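PDB 2IM5: nicotinate phosphoribosyltransferase from Porphyromonas gingivalis, which probably catalyses the ATP-assisted joining of nicotinate to 5-phosphoribosyl 1-diphosphate, giving nicotinate mononucleotide in the first step from nicotinate to NAD(+). Local coordinates for residues E31-D36 against D106-G111; L49-I54 against V95-D100; V179-K184 against H201-R206; A160-F165 against Q185-S190. One frame throughout, in Å; residues are numbered along the deposited sequence.

Contact 1: residues E31-D36 against D106-G111; sequences EFRFID and DIRAQG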
loop_
_atom_site.group_PDB
_atom_site.type_symbol
_atom_site.label_atom_id
_atom_site.label_comp_id
_atom_site.label_asym_id
_atom_site.label_seq_id
_atom_site.Cartn_x
_atom_site.Cartn_y
_atom_site.Cartn_z
ATOM N N GLU A 31 0.626 16.169 -4.484
ATOM C CA GLU A 31 -0.029 15.874 -5.747
ATOM C C GLU A 31 0.248 14.421 -6.096
ATOM O O GLU A 31 1.410 14.012 -6.221
ATOM C CB GLU A 31 0.481 16.735 -6.905
ATOM C CG GLU A 31 -0.231 16.351 -8.216
ATOM C CD GLU A 31 0.310 17.058 -9.458
ATOM O OE1 GLU A 31 1.492 16.846 -9.817
ATOM O OE2 GLU A 31 -0.460 17.825 -10.075
ATOM N N PHE A 32 -0.821 13.646 -6.242
ATOM C CA PHE A 32 -0.707 12.247 -6.610
ATOM C C PHE A 32 -0.980 12.145 -8.109
ATOM O O PHE A 32 -1.877 12.813 -8.635
ATOM C CB PHE A 32 -1.728 11.409 -5.835
ATOM C CG PHE A 32 -1.324 11.117 -4.413
ATOM C CD1 PHE A 32 -0.733 9.895 -4.078
ATOM C CD2 PHE A 32 -1.504 12.068 -3.414
ATOM C CE1 PHE A 32 -0.329 9.630 -2.770
ATOM C CE2 PHE A 32 -1.102 11.812 -2.103
ATOM C CZ PHE A 32 -0.513 10.589 -1.781
ATOM N N ARG A 33 -0.203 11.320 -8.795
ATOM C CA ARG A 33 -0.395 11.142 -10.225
ATOM C C ARG A 33 -0.619 9.687 -10.596
ATOM O O ARG A 33 0.127 8.804 -10.187
ATOM C CB ARG A 33 0.802 11.685 -11.007
ATOM C CG ARG A 33 0.941 13.192 -10.914
ATOM C CD ARG A 33 2.016 13.707 -11.849
ATOM N NE ARG A 33 2.221 15.138 -11.674
ATOM C CZ ARG A 33 3.070 15.867 -12.385
ATOM N NH1 ARG A 33 3.803 15.300 -13.337
ATOM N NH2 ARG A 33 3.200 17.161 -12.128
ATOM N N PHE A 34 -1.673 9.454 -11.368
ATOM C CA PHE A 34 -2.015 8.124 -11.846
ATOM C C PHE A 34 -1.040 7.775 -12.962
ATOM O O PHE A 34 -0.700 8.624 -13.777
ATOM C CB PHE A 34 -3.439 8.132 -12.402
ATOM C CG PHE A 34 -3.797 6.899 -13.181
ATOM C CD1 PHE A 34 -4.267 5.761 -12.534
ATOM C CD2 PHE A 34 -3.663 6.875 -14.568
ATOM C CE1 PHE A 34 -4.602 4.615 -13.256
ATOM C CE2 PHE A 34 -3.991 5.737 -15.297
ATOM C CZ PHE A 34 -4.464 4.603 -14.636
ATOM N N ILE A 35 -0.587 6.529 -12.994
ATOM C CA ILE A 35 0.329 6.098 -14.039
ATOM C C ILE A 35 -0.065 4.712 -14.546
ATOM O O ILE A 35 -0.093 3.742 -13.785
ATOM C CB ILE A 35 1.796 5.995 -13.538
ATOM C CG1 ILE A 35 2.239 7.293 -12.862
ATOM C CG2 ILE A 35 2.714 5.671 -14.712
ATOM C CD1 ILE A 35 2.270 8.490 -13.787
ATOM N N ASP A 36 -0.399 4.624 -15.828
ATOM C CA ASP A 36 -0.716 3.332 -16.423
ATOM C C ASP A 36 0.597 2.899 -17.055
ATOM O O ASP A 36 0.960 3.369 -18.133
ATOM C CB ASP A 36 -1.791 3.461 -17.491
ATOM C CG ASP A 36 -1.936 2.192 -18.325
ATOM O OD1 ASP A 36 -1.416 1.124 -17.910
ATOM O OD2 ASP A 36 -2.577 2.262 -19.396
ATOM N N ASP A 106 -4.954 10.178 -17.671
ATOM C CA ASP A 106 -4.199 10.989 -16.719
ATOM C C ASP A 106 -5.104 11.429 -15.571
ATOM O O ASP A 106 -6.175 12.002 -15.801
ATOM C CB ASP A 106 -3.632 12.231 -17.416
ATOM C CG ASP A 106 -2.769 13.087 -16.494
ATOM O OD1 ASP A 106 -3.313 13.681 -15.532
ATOM O OD2 ASP A 106 -1.539 13.167 -16.730
ATOM N N ILE A 107 -4.677 11.162 -14.340
ATOM C CA ILE A 107 -5.460 11.545 -13.173
ATOM C C ILE A 107 -4.570 12.137 -12.088
ATOM O O ILE A 107 -3.536 11.565 -11.726
ATOM C CB ILE A 107 -6.210 10.346 -12.579
ATOM C CG1 ILE A 107 -7.073 9.687 -13.655
ATOM C CG2 ILE A 107 -7.093 10.809 -11.426
ATOM C CD1 ILE A 107 -7.699 8.404 -13.210
ATOM N N ARG A 108 -4.975 13.286 -11.567
ATOM C CA ARG A 108 -4.200 13.943 -10.527
ATOM C C ARG A 108 -5.076 14.430 -9.388
ATOM O O ARG A 108 -6.109 15.065 -9.613
ATOM C CB ARG A 108 -3.424 15.121 -11.116
ATOM C CG ARG A 108 -2.683 14.733 -12.376
ATOM C CD ARG A 108 -1.685 15.767 -12.817
ATOM N NE ARG A 108 -0.991 15.292 -14.009
ATOM C CZ ARG A 108 0.101 15.847 -14.520
ATOM N NH1 ARG A 108 0.646 16.911 -13.942
ATOM N NH2 ARG A 108 0.651 15.332 -15.612
ATOM N N ALA A 109 -4.659 14.101 -8.169
ATOM C CA ALA A 109 -5.353 14.516 -6.962
ATOM C C ALA A 109 -4.378 15.451 -6.260
ATOM O O ALA A 109 -3.282 15.042 -5.874
ATOM C CB ALA A 109 -5.662 13.314 -6.084
ATOM N N GLN A 110 -4.763 16.711 -6.117
ATOM C CA GLN A 110 -3.897 17.685 -5.476
ATOM C C GLN A 110 -4.651 18.454 -4.403
ATOM O O GLN A 110 -5.811 18.801 -4.580
ATOM C CB GLN A 110 -3.334 18.655 -6.514
ATOM C CG GLN A 110 -2.295 19.588 -5.949
ATOM C CD GLN A 110 -1.725 20.538 -6.984
ATOM O OE1 GLN A 110 -1.167 20.112 -8.005
ATOM N NE2 GLN A 110 -1.852 21.835 -6.725
ATOM N N GLY A 111 -3.974 18.708 -3.291
ATOM C CA GLY A 111 -4.572 19.422 -2.179
ATOM C C GLY A 111 -3.816 19.103 -0.893
ATOM O O GLY A 111 -2.669 18.667 -0.933
HETATM O O HOH W 1 -2.009 10.811 -14.262
#
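R33 lays its guanidinium flat on that of R108, centres 3.7 Å apart and planes 25° from parallel. R108 NH1 sits over the centre of the R33 group, 3.1 Å from R33 CZ. Both chains run extended from CG to NE, which brings the groups face to face. Each arginine has its own acid two residues back. R33 grips E31 side-on, NE and NH2 sharing one oxygen, with R33 NE 2.6 Å from E31 OE1. R108 holds D106 side-on too, one nitrogen to each oxygen. These carboxylates probably offset the like charges and fix the rotation of both groups. Beneath them F32 and A109 form an antiparallel hydrogen-bonded pair, F32 N to A109 O at 2.9 Å. F34 N donates to I107 O at 2.8 Å, and a water joins F34 O to I107 N. The face carrying F32, A109, F34 and I107 is apolar: F34 CB meets I107 CB at 3.6 Å, and I107 CD1 lies over one face of the F34 ring. Strand 347-355 flanks strand 29-36 on its other edge, where W352 makes a cation-pi contact with R33. Helix 120-134 packs on F34 and I107, and strand 95-99 extends the sheet.

Contact 2: residues L49-I54 against V95-D100; sequences LVRGEI and VTVSID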
loop_
_atom_site.group_PDB
_atom_site.type_symbol
_atom_site.label_atom_id
_atom_site.label_comp_id
_atom_site.label_asym_id
_atom_site.label_seq_id
_atom_site.Cartn_x
_atom_site.Cartn_y
_atom_site.Cartn_z
ATOM N N LEU A 49 -16.599 8.184 -17.303
ATOM C CA LEU A 49 -17.114 7.194 -16.365
ATOM C C LEU A 49 -16.344 7.330 -15.050
ATOM O O LEU A 49 -16.913 7.212 -13.970
ATOM C CB LEU A 49 -16.927 5.779 -16.920
ATOM C CG LEU A 49 -17.769 5.394 -18.134
ATOM C CD1 LEU A 49 -17.409 3.991 -18.576
ATOM C CD2 LEU A 49 -19.245 5.480 -17.773
ATOM N N VAL A 50 -15.044 7.581 -15.156
ATOM C CA VAL A 50 -14.204 7.736 -13.980
ATOM C C VAL A 50 -14.624 8.972 -13.202
ATOM O O VAL A 50 -14.780 8.920 -11.981
ATOM C CB VAL A 50 -12.721 7.855 -14.368
ATOM C CG1 VAL A 50 -11.879 8.159 -13.135
ATOM C CG2 VAL A 50 -12.259 6.561 -15.019
ATOM N N ARG A 51 -14.817 10.082 -13.907
ATOM C CA ARG A 51 -15.228 11.319 -13.256
ATOM C C ARG A 51 -16.551 11.127 -12.515
ATOM O O ARG A 51 -16.747 11.670 -11.426
ATOM C CB ARG A 51 -15.345 12.461 -14.279
ATOM C CG ARG A 51 -13.990 13.008 -14.732
ATOM C CD ARG A 51 -14.122 14.285 -15.565
ATOM N NE ARG A 51 -14.553 13.994 -16.923
ATOM C CZ ARG A 51 -13.750 13.957 -17.979
ATOM N NH1 ARG A 51 -12.454 14.204 -17.850
ATOM N NH2 ARG A 51 -14.246 13.645 -19.167
ATOM N N GLY A 52 -17.453 10.348 -13.104
ATOM C CA GLY A 52 -18.732 10.097 -12.468
ATOM C C GLY A 52 -18.583 9.334 -11.164
ATOM O O GLY A 52 -19.262 9.629 -10.178
ATOM N N GLU A 53 -17.696 8.346 -11.157
ATOM C CA GLU A 53 -17.450 7.549 -9.961
ATOM C C GLU A 53 -16.798 8.415 -8.891
ATOM O O GLU A 53 -17.116 8.306 -7.705
ATOM C CB GLU A 53 -16.533 6.374 -10.289
ATOM C CG GLU A 53 -17.171 5.299 -11.148
ATOM C CD GLU A 53 -18.376 4.659 -10.479
ATOM O OE1 GLU A 53 -18.323 4.387 -9.255
ATOM O OE2 GLU A 53 -19.381 4.419 -11.180
ATOM N N ILE A 54 -15.882 9.280 -9.312
ATOM C CA ILE A 54 -15.203 10.156 -8.372
ATOM C C ILE A 54 -16.215 11.098 -7.734
ATOM O O ILE A 54 -16.178 11.336 -6.524
ATOM C CB ILE A 54 -14.083 10.960 -9.071
ATOM C CG1 ILE A 54 -12.930 10.019 -9.429
ATOM C CG2 ILE A 54 -13.599 12.081 -8.169
ATOM C CD1 ILE A 54 -11.843 10.664 -10.250
ATOM N N VAL A 95 -9.570 16.441 -7.569
ATOM C CA VAL A 95 -9.190 15.479 -8.602
ATOM C C VAL A 95 -9.477 15.930 -10.032
ATOM O O VAL A 95 -10.582 16.381 -10.328
ATOM C CB VAL A 95 -9.936 14.144 -8.372
ATOM C CG1 VAL A 95 -9.467 13.100 -9.367
ATOM C CG2 VAL A 95 -9.723 13.670 -6.946
ATOM N N THR A 96 -8.492 15.779 -10.916
ATOM C CA THR A 96 -8.652 16.152 -12.319
ATOM C C THR A 96 -8.373 14.948 -13.208
ATOM O O THR A 96 -7.287 14.373 -13.163
ATOM C CB THR A 96 -7.688 17.293 -12.732
ATOM O OG1 THR A 96 -7.950 18.453 -11.935
ATOM C CG2 THR A 96 -7.881 17.650 -14.209
ATOM N N VAL A 97 -9.362 14.574 -14.013
ATOM C CA VAL A 97 -9.233 13.433 -14.913
ATOM C C VAL A 97 -9.214 13.909 -16.359
ATOM O O VAL A 97 -9.966 14.805 -16.739
ATOM C CB VAL A 97 -10.414 12.460 -14.750
ATOM C CG1 VAL A 97 -10.240 11.266 -15.684
ATOM C CG2 VAL A 97 -10.518 12.010 -13.304
ATOM N N SER A 98 -8.348 13.312 -17.163
ATOM C CA SER A 98 -8.267 13.675 -18.567
ATOM C C SER A 98 -7.468 12.661 -19.368
ATOM O O SER A 98 -6.801 11.787 -18.811
ATOM C CB SER A 98 -7.619 15.046 -18.723
ATOM O OG SER A 98 -6.278 15.011 -18.273
ATOM N N ILE A 99 -7.561 12.780 -20.687
ATOM C CA ILE A 99 -6.821 11.915 -21.592
ATOM C C ILE A 99 -5.703 12.826 -22.071
ATOM O O ILE A 99 -5.979 13.883 -22.616
ATOM C CB ILE A 99 -7.682 11.488 -22.802
ATOM C CG1 ILE A 99 -8.976 10.822 -22.318
ATOM C CG2 ILE A 99 -6.889 10.539 -23.694
ATOM C CD1 ILE A 99 -8.756 9.562 -21.498
ATOM N N ASP A 100 -4.449 12.438 -21.853
ATOM C CA ASP A 100 -3.335 13.289 -22.262
ATOM C C ASP A 100 -3.124 13.331 -23.765
ATOM O O ASP A 100 -3.864 12.707 -24.530
ATOM C CB ASP A 100 -2.027 12.870 -21.570
ATOM C CG ASP A 100 -1.593 11.460 -21.927
ATOM O OD1 ASP A 100 -1.866 11.019 -23.062
ATOM O OD2 ASP A 100 -0.957 10.797 -21.078
#
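R51 leaves helix 44-56 beside strand 95-99 and bends to reach the backbone of the strand. From CB the chain passes to R51 CG, which packs 3.6 Å from V97 CB and also touches V97 CG2. The bend at chi3, -77°, then turns the end of the chain toward the strand. R51 NH1 meets V97 O at 2.8 Å, with the oxygen at the edge of the guanidinium and in its plane. The N-H points poorly, at 120°, and the bond is weak. The stronger partners are acids of the same helix: NE pairs with E48 and NH2 with E44. This is helix-on-sheet packing in the N-terminal domain of the NAPRTase family. The helix runs nearly antiparallel to the strand, at 168°, with the axes 8.9 Å apart at their closest. Apolar side chains fill the interface. I54 CD1 reaches V95 CG1 tip to tip at 3.5 Å and also touches V97 CG2 at 3.6 Å. V97 CG2 thus touches both I54 CD1 and R51 CG, and V50 CG1 adds a looser contact with it at 4.1 Å. W119 touches both I54 and V95, while L130 of helix 120-134 packs on V50.

Contact 3: residues V179-K184 against H201-R206; sequences VTDILK and HKHGLR
K184 NZ donates to the backbone O of H203 at 2.7 Å, tying helix 173-186 to the end of helix 197-203. The nitrogen comes from above the carbonyl plane, 37° out of it. Its chain is fully extended, with CG anti to the backbone N (chi1 -180°), which carries NZ across to the end of the other helix. On the way, K184 CG passes 3.8 Å from L205 CD2. The other methyl of L205, CD1, meets T180 CG2 at 3.5 Å, a tight fit. T180 CG2 also touches H203 CD2 at 3.7 Å. The imidazole of H203 faces the backbone of D181 on one side, and K202 CG lies over the other face. The D181 side chain crosses that of H203 at about a right angle, with D181 OD2 3.6 Å from H203 CE1. The second shell sets these groups. D177, one turn before D181, accepts a hydrogen bond from H203 NE2 and forms a salt bridge with K202 NZ. This probably helps to set how the ring is turned. T180 OG1 bonds back to E176 O, which leaves its methyl facing H203 and L205. G204, with positive phi, ends helix 197-203 in a Schellman motif and brings L205 round toward helix 173-186. Beneath this surface contact lies the parallel sheet: L191 of strand 191-194 packs on K184 and L205, and I164 of strand 162-164 on T180.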
loop_
_atom_site.group_PDB
_atom_site.type_symbol
_atom_site.label_atom_id
_atom_site.label_comp_id
_atom_site.label_asym_id
_atom_site.label_seq_id
_atom_site.Cartn_x
_atom_site.Cartn_y
_atom_site.Cartn_z
ATOM N N VAL A 179 -13.569 -13.674 -2.371
ATOM C CA VAL A 179 -12.262 -14.296 -2.172
ATOM C C VAL A 179 -11.867 -14.242 -0.697
ATOM O O VAL A 179 -11.328 -15.212 -0.156
ATOM C CB VAL A 179 -11.168 -13.594 -3.022
ATOM C CG1 VAL A 179 -9.775 -14.018 -2.551
ATOM C CG2 VAL A 179 -11.344 -13.961 -4.498
ATOM N N THR A 180 -12.138 -13.106 -0.057
ATOM C CA THR A 180 -11.829 -12.933 1.357
ATOM C C THR A 180 -12.659 -13.912 2.178
ATOM O O THR A 180 -12.166 -14.521 3.123
ATOM C CB THR A 180 -12.153 -11.499 1.823
ATOM O OG1 THR A 180 -11.347 -10.576 1.083
ATOM C CG2 THR A 180 -11.875 -11.338 3.314
ATOM N N ASP A 181 -13.926 -14.056 1.804
ATOM C CA ASP A 181 -14.834 -14.964 2.499
ATOM C C ASP A 181 -14.337 -16.405 2.410
ATOM O O ASP A 181 -14.327 -17.133 3.404
ATOM C CB ASP A 181 -16.231 -14.880 1.889
ATOM C CG ASP A 181 -17.295 -15.442 2.804
ATOM O OD1 ASP A 181 -16.997 -16.406 3.543
ATOM O OD2 ASP A 181 -18.432 -14.924 2.779
ATOM N N ILE A 182 -13.918 -16.808 1.218
ATOM C CA ILE A 182 -13.421 -18.159 1.002
ATOM C C ILE A 182 -12.127 -18.419 1.765
ATOM O O ILE A 182 -11.966 -19.462 2.406
ATOM C CB ILE A 182 -13.177 -18.419 -0.498
ATOM C CG1 ILE A 182 -14.500 -18.304 -1.260
ATOM C CG2 ILE A 182 -12.554 -19.792 -0.697
ATOM C CD1 ILE A 182 -14.349 -18.341 -2.767
ATOM N N LEU A 183 -11.195 -17.475 1.693
ATOM C CA LEU A 183 -9.921 -17.642 2.387
ATOM C C LEU A 183 -10.136 -17.766 3.891
ATOM O O LEU A 183 -9.507 -18.589 4.548
ATOM C CB LEU A 183 -8.986 -16.470 2.072
ATOM C CG LEU A 183 -8.396 -16.519 0.661
ATOM C CD1 LEU A 183 -7.608 -15.250 0.353
ATOM C CD2 LEU A 183 -7.491 -17.741 0.554
ATOM N N LYS A 184 -11.036 -16.953 4.427
ATOM C CA LYS A 184 -11.328 -16.994 5.852
ATOM C C LYS A 184 -11.819 -18.387 6.224
ATOM O O LYS A 184 -11.508 -18.907 7.291
ATOM C CB LYS A 184 -12.411 -15.972 6.203
ATOM C CG LYS A 184 -12.760 -15.960 7.678
ATOM C CD LYS A 184 -14.032 -15.191 7.966
ATOM C CE LYS A 184 -14.370 -15.250 9.453
ATOM N NZ LYS A 184 -15.605 -14.499 9.781
ATOM N N HIS A 201 -13.954 -5.499 8.458
ATOM C CA HIS A 201 -15.110 -5.208 9.287
ATOM C C HIS A 201 -16.211 -6.213 8.963
ATOM O O HIS A 201 -16.750 -6.876 9.851
ATOM C CB HIS A 201 -15.612 -3.791 9.002
ATOM C CG HIS A 201 -16.878 -3.436 9.720
ATOM N ND1 HIS A 201 -17.722 -2.437 9.286
ATOM C CD2 HIS A 201 -17.432 -3.930 10.854
ATOM C CE1 HIS A 201 -18.742 -2.332 10.120
ATOM N NE2 HIS A 201 -18.590 -3.226 11.080
ATOM N N LYS A 202 -16.526 -6.322 7.678
ATOM C CA LYS A 202 -17.569 -7.225 7.206
ATOM C C LYS A 202 -17.351 -8.703 7.545
ATOM O O LYS A 202 -18.288 -9.392 7.956
ATOM C CB LYS A 202 -17.730 -7.081 5.692
ATOM C CG LYS A 202 -18.719 -8.053 5.092
ATOM C CD LYS A 202 -19.035 -7.724 3.640
ATOM C CE LYS A 202 -20.002 -8.758 3.063
ATOM N NZ LYS A 202 -20.432 -8.410 1.692
ATOM N N HIS A 203 -16.125 -9.184 7.376
ATOM C CA HIS A 203 -15.823 -10.584 7.632
ATOM C C HIS A 203 -15.190 -10.891 8.984
ATOM O O HIS A 203 -14.759 -12.020 9.224
ATOM C CB HIS A 203 -14.939 -11.125 6.511
ATOM C CG HIS A 203 -15.600 -11.107 5.169
ATOM N ND1 HIS A 203 -16.696 -11.887 4.868
ATOM C CD2 HIS A 203 -15.339 -10.380 4.056
ATOM C CE1 HIS A 203 -17.082 -11.641 3.628
ATOM N NE2 HIS A 203 -16.275 -10.730 3.112
ATOM N N GLY A 204 -15.135 -9.893 9.859
ATOM C CA GLY A 204 -14.578 -10.093 11.187
ATOM C C GLY A 204 -13.126 -10.527 11.200
ATOM O O GLY A 204 -12.747 -11.436 11.934
ATOM N N LEU A 205 -12.308 -9.877 10.385
ATOM C CA LEU A 205 -10.892 -10.195 10.309
ATOM C C LEU A 205 -10.075 -9.030 10.857
ATOM O O LEU A 205 -10.584 -7.923 11.004
ATOM C CB LEU A 205 -10.491 -10.439 8.850
ATOM C CG LEU A 205 -11.180 -11.585 8.100
ATOM C CD1 LEU A 205 -10.782 -11.523 6.626
ATOM C CD2 LEU A 205 -10.782 -12.931 8.714
ATOM N N ARG A 206 -8.808 -9.290 11.160
ATOM C CA ARG A 206 -7.908 -8.250 11.637
ATOM C C ARG A 206 -7.510 -7.411 10.421
ATOM O O ARG A 206 -7.493 -7.918 9.295
ATOM C CB ARG A 206 -6.628 -8.858 12.220
ATOM C CG ARG A 206 -6.769 -9.555 13.562
ATOM C CD ARG A 206 -5.393 -9.977 14.080
ATOM N NE ARG A 206 -4.839 -11.096 13.321
ATOM C CZ ARG A 206 -5.083 -12.377 13.585
ATOM N NH1 ARG A 206 -5.866 -12.714 14.599
ATOM N NH2 ARG A 206 -4.558 -13.327 12.826
#

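Contact 4: residues A160-F165 against Q185-S190; sequences ATFSIF and QYAGES
A187 O is gripped twice by S190, whose OG donates to it at 2.6 Å and whose N donates at 3.1 Å. Both donors approach from the same face of the carbonyl plane. The OG sits between the backbone N and the carbonyl carbon (chi1 71°), which folds it back over the turn. The pair of bonds probably helps to hold residues 187-190 in a compact turn, with S190 facing the strand. S190 O then accepts from F162 N at 2.9 Å, in a nearly straight bond of 163° that runs close to the C=O axis. T161 CA adds a CA-H...O contact to the same oxygen at 3.3 Å. The F162 ring turns its edge to this turn. Its chi1 of 77° sets the ring beside its own backbone, which brings F162 CD2 to 3.3 Å from S190 O. At the ring edge, in its plane, F162 CE2 meets S190 OG at 3.4 Å. The same edge touches A187 CB, 3.9 Å from F162 CE2. S190 CB rests near A160 O. G188, with positive phi, lets the chain leave helix 173-186 and turn back to the sheet. This is the return loop of a beta-alpha-beta crossover: strand 162-164, helix 173-186, strand 191-194. The two strands are parallel neighbours, and F162 also pairs through its backbone with F192. M155 of helix 141-157 packs on A160, F162 and S190.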
loop_
_atom_site.group_PDB
_atom_site.type_symbol
_atom_site.label_atom_id
_atom_site.label_comp_id
_atom_site.label_asym_id
_atom_site.label_seq_id
_atom_site.Cartn_x
_atom_site.Cartn_y
_atom_site.Cartn_z
ATOM N N ALA A 160 1.689 -20.831 6.440
ATOM C CA ALA A 160 2.271 -19.617 5.894
ATOM C C ALA A 160 1.397 -18.420 6.261
ATOM O O ALA A 160 0.347 -18.199 5.648
ATOM C CB ALA A 160 2.397 -19.737 4.376
ATOM N N THR A 161 1.825 -17.662 7.271
ATOM C CA THR A 161 1.091 -16.477 7.720
ATOM C C THR A 161 1.022 -15.458 6.589
ATOM O O THR A 161 2.055 -15.007 6.102
ATOM C CB THR A 161 1.785 -15.815 8.922
ATOM O OG1 THR A 161 1.845 -16.751 10.001
ATOM C CG2 THR A 161 1.019 -14.571 9.368
ATOM N N PHE A 162 -0.187 -15.093 6.178
ATOM C CA PHE A 162 -0.337 -14.133 5.094
ATOM C C PHE A 162 -1.509 -13.185 5.292
ATOM O O PHE A 162 -2.422 -13.457 6.074
ATOM C CB PHE A 162 -0.495 -14.873 3.761
ATOM C CG PHE A 162 -1.865 -15.465 3.545
ATOM C CD1 PHE A 162 -2.815 -14.791 2.778
ATOM C CD2 PHE A 162 -2.210 -16.681 4.123
ATOM C CE1 PHE A 162 -4.090 -15.319 2.593
ATOM C CE2 PHE A 162 -3.482 -17.218 3.945
ATOM C CZ PHE A 162 -4.423 -16.537 3.180
ATOM N N SER A 163 -1.466 -12.070 4.571
ATOM C CA SER A 163 -2.510 -11.055 4.621
ATOM C C SER A 163 -2.924 -10.742 3.191
ATOM O O SER A 163 -2.127 -10.897 2.261
ATOM C CB SER A 163 -1.993 -9.771 5.295
ATOM O OG SER A 163 -1.684 -9.969 6.664
ATOM N N ILE A 164 -4.167 -10.299 3.023
ATOM C CA ILE A 164 -4.699 -9.948 1.709
ATOM C C ILE A 164 -4.424 -8.466 1.425
ATOM O O ILE A 164 -4.983 -7.590 2.087
ATOM C CB ILE A 164 -6.226 -10.204 1.654
ATOM C CG1 ILE A 164 -6.518 -11.651 2.063
ATOM C CG2 ILE A 164 -6.760 -9.904 0.255
ATOM C CD1 ILE A 164 -7.994 -11.964 2.241
ATOM N N PHE A 165 -3.558 -8.202 0.445
ATOM C CA PHE A 165 -3.172 -6.845 0.041
ATOM C C PHE A 165 -3.517 -6.579 -1.431
ATOM O O PHE A 165 -2.734 -5.928 -2.120
ATOM C CB PHE A 165 -1.646 -6.646 0.141
ATOM C CG PHE A 165 -1.090 -6.625 1.535
ATOM C CD1 PHE A 165 -1.915 -6.638 2.651
ATOM C CD2 PHE A 165 0.292 -6.556 1.721
ATOM C CE1 PHE A 165 -1.374 -6.581 3.942
ATOM C CE2 PHE A 165 0.845 -6.500 2.999
ATOM C CZ PHE A 165 0.010 -6.512 4.114
ATOM N N GLN A 185 -12.583 -18.980 5.319
ATOM C CA GLN A 185 -13.165 -20.300 5.518
ATOM C C GLN A 185 -12.171 -21.463 5.387
ATOM O O GLN A 185 -12.284 -22.464 6.092
ATOM C CB GLN A 185 -14.312 -20.487 4.518
ATOM C CG GLN A 185 -15.225 -21.661 4.798
ATOM C CD GLN A 185 -16.263 -21.868 3.699
ATOM O OE1 GLN A 185 -16.831 -20.902 3.174
ATOM N NE2 GLN A 185 -16.524 -23.131 3.358
ATOM N N TYR A 186 -11.180 -21.324 4.512
ATOM C CA TYR A 186 -10.228 -22.408 4.293
ATOM C C TYR A 186 -8.782 -22.221 4.723
ATOM O O TYR A 186 -8.048 -23.205 4.833
ATOM C CB TYR A 186 -10.242 -22.797 2.813
ATOM C CG TYR A 186 -11.551 -23.399 2.356
ATOM C CD1 TYR A 186 -11.853 -24.741 2.609
ATOM C CD2 TYR A 186 -12.494 -22.630 1.681
ATOM C CE1 TYR A 186 -13.063 -25.299 2.193
ATOM C CE2 TYR A 186 -13.703 -23.179 1.266
ATOM C CZ TYR A 186 -13.980 -24.512 1.522
ATOM O OH TYR A 186 -15.173 -25.056 1.109
ATOM N N ALA A 187 -8.359 -20.982 4.961
ATOM C CA ALA A 187 -6.966 -20.747 5.351
ATOM C C ALA A 187 -6.651 -21.017 6.820
ATOM O O ALA A 187 -5.482 -21.094 7.196
ATOM C CB ALA A 187 -6.562 -19.327 4.990
ATOM N N GLY A 188 -7.684 -21.171 7.642
ATOM C CA GLY A 188 -7.455 -21.415 9.052
ATOM C C GLY A 188 -6.711 -20.255 9.689
ATOM O O GLY A 188 -6.985 -19.093 9.391
ATOM N N GLU A 189 -5.756 -20.571 10.555
ATOM C CA GLU A 189 -4.979 -19.547 11.238
ATOM C C GLU A 189 -3.917 -18.892 10.347
ATOM O O GLU A 189 -3.329 -17.883 10.724
ATOM C CB GLU A 189 -4.313 -20.145 12.481
ATOM C CG GLU A 189 -5.307 -20.603 13.554
ATOM C CD GLU A 189 -4.642 -21.359 14.706
ATOM O OE1 GLU A 189 -3.803 -20.763 15.426
ATOM O OE2 GLU A 189 -4.962 -22.555 14.890
ATOM N N SER A 190 -3.672 -19.447 9.165
ATOM C CA SER A 190 -2.664 -18.873 8.282
ATOM C C SER A 190 -3.060 -17.479 7.783
ATOM O O SER A 190 -2.202 -16.664 7.460
ATOM C CB SER A 190 -2.395 -19.796 7.090
ATOM O OG SER A 190 -3.484 -19.808 6.181
#

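The four contacts form two touching pairs in different parts of the chain. Contacts 1 and 2 share the antiparallel sheet: strands 95-99 and 105-110 are neighbours, and contact 2 is nested within the loop that contact 1 closes. Contacts 3 and 4 both use helix 173-186 beside the parallel sheet, and I164 of contact 4 packs on T180 and L183 of contact 3. Contacts 1 and 4 are buried; contact 1 is a strand pairing with stacked arginines on one face, contact 4 a single backbone bond from strand to turn beside a phenylalanine ring. Contact 2 is partly buried and mostly apolar. Contact 3 lies at the surface, where a lysine and a histidine do much of the joining.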